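Local coordinates for polyguluronate lyase (Corynebacterium sp., PDB 1UAI), which probably cleaves the poly(alpha-L-guluronate) blocks of alginate by beta-elimination, and folds as a jellyroll beta-sandwich, at residues C4-P7 against A8-L11; Q197-C200 against S201-S204. One frame throughout, in Å; residues are numbered along the deposited sequence.

Contact 1 of 2, residues C4-P7 against A8-L11; sequences CDYP and AQQL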
loop_
_atom_site.group_PDB
_atom_site.type_symbol
_atom_site.label_atom_id
_atom_site.label_comp_id
_atom_site.label_asym_id
_atom_site.label_seq_id
_atom_site.Cartn_x
_atom_site.Cartn_y
_atom_site.Cartn_z
ATOM N N CYS A 4 4.113 -16.341 -13.643
ATOM C CA CYS A 4 3.031 -15.455 -14.050
ATOM C C CYS A 4 1.628 -15.795 -13.558
ATOM O O CYS A 4 0.676 -15.098 -13.902
ATOM C CB CYS A 4 2.996 -15.375 -15.578
ATOM S SG CYS A 4 4.619 -15.198 -16.389
ATOM N N ASP A 5 1.489 -16.842 -12.754
ATOM C CA ASP A 5 0.163 -17.239 -12.289
ATOM C C ASP A 5 -0.327 -16.620 -10.983
ATOM O O ASP A 5 -1.509 -16.303 -10.856
ATOM C CB ASP A 5 0.078 -18.765 -12.179
ATOM C CG ASP A 5 0.353 -19.463 -13.498
ATOM O OD1 ASP A 5 -0.062 -18.935 -14.551
ATOM O OD2 ASP A 5 0.972 -20.545 -13.479
ATOM N N TYR A 6 0.570 -16.444 -10.017
ATOM C CA TYR A 6 0.179 -15.893 -8.722
ATOM C C TYR A 6 1.089 -14.775 -8.249
ATOM O O TYR A 6 2.296 -14.811 -8.475
ATOM C CB TYR A 6 0.203 -16.990 -7.653
ATOM C CG TYR A 6 -0.626 -18.202 -7.986
ATOM C CD1 TYR A 6 -2.014 -18.122 -8.047
ATOM C CD2 TYR A 6 -0.024 -19.431 -8.244
ATOM C CE1 TYR A 6 -2.785 -19.234 -8.357
ATOM C CE2 TYR A 6 -0.785 -20.554 -8.556
ATOM C CZ TYR A 6 -2.165 -20.445 -8.610
ATOM O OH TYR A 6 -2.929 -21.551 -8.906
ATOM N N PRO A 7 0.518 -13.757 -7.583
ATOM C CA PRO A 7 1.348 -12.657 -7.087
ATOM C C PRO A 7 2.506 -13.185 -6.233
ATOM O O PRO A 7 3.594 -12.610 -6.227
ATOM C CB PRO A 7 0.355 -11.836 -6.275
ATOM C CG PRO A 7 -0.878 -11.933 -7.115
ATOM C CD PRO A 7 -0.914 -13.412 -7.492
ATOM N N ALA A 8 2.269 -14.289 -5.528
ATOM C CA ALA A 8 3.285 -14.892 -4.666
ATOM C C ALA A 8 4.499 -15.419 -5.431
ATOM O O ALA A 8 5.496 -15.805 -4.823
ATOM C CB ALA A 8 2.664 -16.013 -3.836
ATOM N N GLN A 9 4.411 -15.450 -6.757
ATOM C CA GLN A 9 5.529 -15.908 -7.580
ATOM C C GLN A 9 6.376 -14.716 -8.026
ATOM O O GLN A 9 7.494 -14.887 -8.506
ATOM C CB GLN A 9 5.023 -16.660 -8.815
ATOM C CG GLN A 9 4.220 -17.910 -8.500
ATOM C CD GLN A 9 3.673 -18.584 -9.741
ATOM O OE1 GLN A 9 3.128 -17.929 -10.626
ATOM N NE2 GLN A 9 3.802 -19.906 -9.805
ATOM N N GLN A 10 5.836 -13.511 -7.863
ATOM C CA GLN A 10 6.520 -12.275 -8.249
ATOM C C GLN A 10 7.220 -11.595 -7.072
ATOM O O GLN A 10 8.263 -10.958 -7.240
ATOM C CB GLN A 10 5.517 -11.294 -8.857
ATOM C CG GLN A 10 5.001 -11.676 -10.232
ATOM C CD GLN A 10 6.064 -11.553 -11.302
ATOM O OE1 GLN A 10 6.850 -10.606 -11.301
ATOM N NE2 GLN A 10 6.086 -12.503 -12.232
ATOM N N LEU A 11 6.627 -11.716 -5.890
ATOM C CA LEU A 11 7.163 -11.123 -4.667
ATOM C C LEU A 11 7.135 -12.183 -3.577
ATOM O O LEU A 11 6.348 -13.124 -3.655
ATOM C CB LEU A 11 6.290 -9.947 -4.222
ATOM C CG LEU A 11 6.052 -8.813 -5.221
ATOM C CD1 LEU A 11 4.987 -7.874 -4.676
ATOM C CD2 LEU A 11 7.352 -8.066 -5.476
HETATM O O HOH W 1 2.336 -21.764 -11.571
#

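Contact 2 of 2, residues Q197-C200 against S201-S204; sequences QANC and SNSS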
loop_
_atom_site.group_PDB
_atom_site.type_symbol
_atom_site.label_atom_id
_atom_site.label_comp_id
_atom_site.label_asym_id
_atom_site.label_seq_id
_atom_site.Cartn_x
_atom_site.Cartn_y
_atom_site.Cartn_z
ATOM N N GLN A 197 -8.247 6.466 -2.238
ATOM C CA GLN A 197 -8.829 7.496 -1.392
ATOM C C GLN A 197 -10.048 8.179 -1.997
ATOM O O GLN A 197 -10.116 9.406 -2.094
ATOM C CB GLN A 197 -7.764 8.535 -1.040
ATOM C CG GLN A 197 -6.508 7.941 -0.406
ATOM C CD GLN A 197 -6.806 7.117 0.829
ATOM O OE1 GLN A 197 -6.631 5.898 0.836
ATOM N NE2 GLN A 197 -7.266 7.778 1.882
ATOM N N ALA A 198 -11.012 7.364 -2.406
ATOM C CA ALA A 198 -12.248 7.865 -2.979
ATOM C C ALA A 198 -13.275 6.747 -2.958
ATOM O O ALA A 198 -12.926 5.572 -3.073
ATOM C CB ALA A 198 -12.017 8.338 -4.413
ATOM N N ASN A 199 -14.537 7.113 -2.764
ATOM C CA ASN A 199 -15.617 6.140 -2.780
ATOM C C ASN A 199 -16.786 6.776 -3.520
ATOM O O ASN A 199 -16.644 7.856 -4.098
ATOM C CB ASN A 199 -16.013 5.699 -1.361
ATOM C CG ASN A 199 -16.366 6.855 -0.460
ATOM O OD1 ASN A 199 -16.997 7.815 -0.888
ATOM N ND2 ASN A 199 -15.980 6.759 0.807
ATOM N N CYS A 200 -17.938 6.122 -3.519
ATOM C CA CYS A 200 -19.075 6.659 -4.252
ATOM C C CYS A 200 -19.682 7.945 -3.703
ATOM O O CYS A 200 -20.521 8.565 -4.358
ATOM C CB CYS A 200 -20.128 5.563 -4.415
ATOM S SG CYS A 200 -19.488 4.240 -5.495
ATOM N N SER A 201 -19.250 8.365 -2.518
ATOM C CA SER A 201 -19.764 9.601 -1.942
ATOM C C SER A 201 -19.029 10.813 -2.510
ATOM O O SER A 201 -19.586 11.911 -2.557
ATOM C CB SER A 201 -19.622 9.595 -0.416
ATOM O OG SER A 201 -18.288 9.868 -0.018
ATOM N N ASN A 202 -17.785 10.625 -2.946
ATOM C CA ASN A 202 -17.018 11.743 -3.489
ATOM C C ASN A 202 -16.376 11.511 -4.853
ATOM O O ASN A 202 -15.510 12.280 -5.276
ATOM C CB ASN A 202 -15.949 12.207 -2.488
ATOM C CG ASN A 202 -15.089 11.070 -1.966
ATOM O OD1 ASN A 202 -14.908 10.050 -2.632
ATOM N ND2 ASN A 202 -14.536 11.253 -0.770
ATOM N N SER A 203 -16.807 10.460 -5.543
ATOM C CA SER A 203 -16.296 10.152 -6.872
ATOM C C SER A 203 -17.385 9.468 -7.684
ATOM O O SER A 203 -18.068 8.573 -7.190
ATOM C CB SER A 203 -15.071 9.234 -6.792
ATOM O OG SER A 203 -14.619 8.881 -8.092
ATOM N N SER A 204 -17.548 9.901 -8.926
ATOM C CA SER A 204 -18.544 9.324 -9.820
ATOM C C SER A 204 -17.848 9.030 -11.141
ATOM O O SER A 204 -16.885 9.704 -11.502
ATOM C CB SER A 204 -19.702 10.306 -10.028
ATOM O OG SER A 204 -19.231 11.567 -10.467
HETATM O O HOH W 2 -20.714 7.974 -7.074
#

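Contact 1 of 2, residues C4-P7 against A8-L11
Ala-8 sits at the third position of the type I turn from Tyr-6 to Gln-9, and its CB touches Asp-37 of another loop. Gln-9 carries most of the side-chain contact. Its backbone N donates to Tyr-6 O at 2.8 Å, while its side chain runs back along the incoming chain, extended beyond CG (chi2 177°), and delivers OE1 to two backbone N-H groups. Asp-5 N reaches Gln-9 OE1 at 2.9 Å nearly in line with the C=O bond, though the hydrogen bond is bent at the hydrogen. Tyr-6 N comes to the same OE1 at 3.0 Å from above the carbonyl plane, in a straighter bond (N-H...O 157°). This double grip should limit rotation of the amide. Tyr-6 CD2 lies 4.1 Å from Gln-9 CD, an oblique approach with ring and amide planes 59° apart. Gln-9 NE2 donates to a water that donates to Asp-5 OD2. Gln-10 N, an i+3 donor, bonds to Pro-7 O at 2.9 Å; its bent side chain sends NE2 to Pro-3 O. Leu-11 N gives Pro-7 O an i+4 donor at 3.2 Å, and its side chain packs on Val-54. With the backbone angles of Pro-7, Ala-8 and Gln-9, these bonds describe overlapping type I turns, a short helical turn without the repeated bonds of a regular helix, with Gln-9 OE1 accepting from Tyr-6 N as the N3 side chain does in one half of a capping box.

Contact 2 of 2, residues Q197-C200 against S201-S204
The carboxamides of Asn-199 and Asn-202 lie close together, with Asn-199 OD1 above one face of the Asn-202 amide, 3.9 Å from its CG and offset from that atom toward the OD1 side. Ala-198 CB lies on the other side of the plane, out past the oxygen, 3.8 Å from Asn-202 OD1. Both oxygens and both amide nitrogens have hydrogen-bond partners. Ser-201 OG donates to Asn-199 OD1 at 2.6 Å, in the carbonyl plane and on a lone pair, whereas Ser-201 N reaches the same oxygen at 2.8 Å, tilted 27° from the plane. Two donors from one residue thus fix the Asn-199 oxygen, and its ND2 bonds to Gly-69 O. Asn-202 OD1 accepts a nearly straight bond from Asn-199 N at 3.0 Å (167°); its ND2 goes to Tyr-70 OH. A chi1 of 51° places Asn-202 CG between its own N and carbonyl carbon, folding the amide back over the turn.

The bond from Ser-201 N to Asn-199 OD1 defines an Asx turn. It is laid over a type I beta turn, evidenced by Asn-202 N bonding to Asn-199 O at 3.2 Å and by the backbone angles of Cys-200 and Ser-201. A water bridges Cys-200 O and Ser-203 O, to both of which it donates, and Cys-200 SG is joined to Cys-206. Ser-203 packs its CB 4.0 Å from Ala-198 CB, while its OG bonds to Glu-108 O and Asn-210 ND2. The turn opens the connection from strand 194-196 to strand 211-223; just before it, the backbone of Gln-197 is hydrogen-bonded to His-112 at the start of strand 112-119.

How the contacts relate
Contact 1 closes near the N-terminus before contact 2 opens late in the chain. Their centres are 30 Å apart and their nearest atoms about 19 Å, with no touch. Both are loop structures at the periphery of the jellyroll sandwich, lying about 17 and 19 Å (centre to centre) from the middle of the chain. Contact 1 leads to strand 16-20 of the larger sheet yet packs on strands 45-47 and 54-59 of the seven-stranded one; contact 2 leaves the larger sheet after strand 194-196, on the way to 211-223 in the other. The Cys-4 to Cys-51 disulfide joins the N-terminal segment to the loop between 45-47 and 54-59, whereas Cys-200 to Cys-206 closes a short loop within one connection.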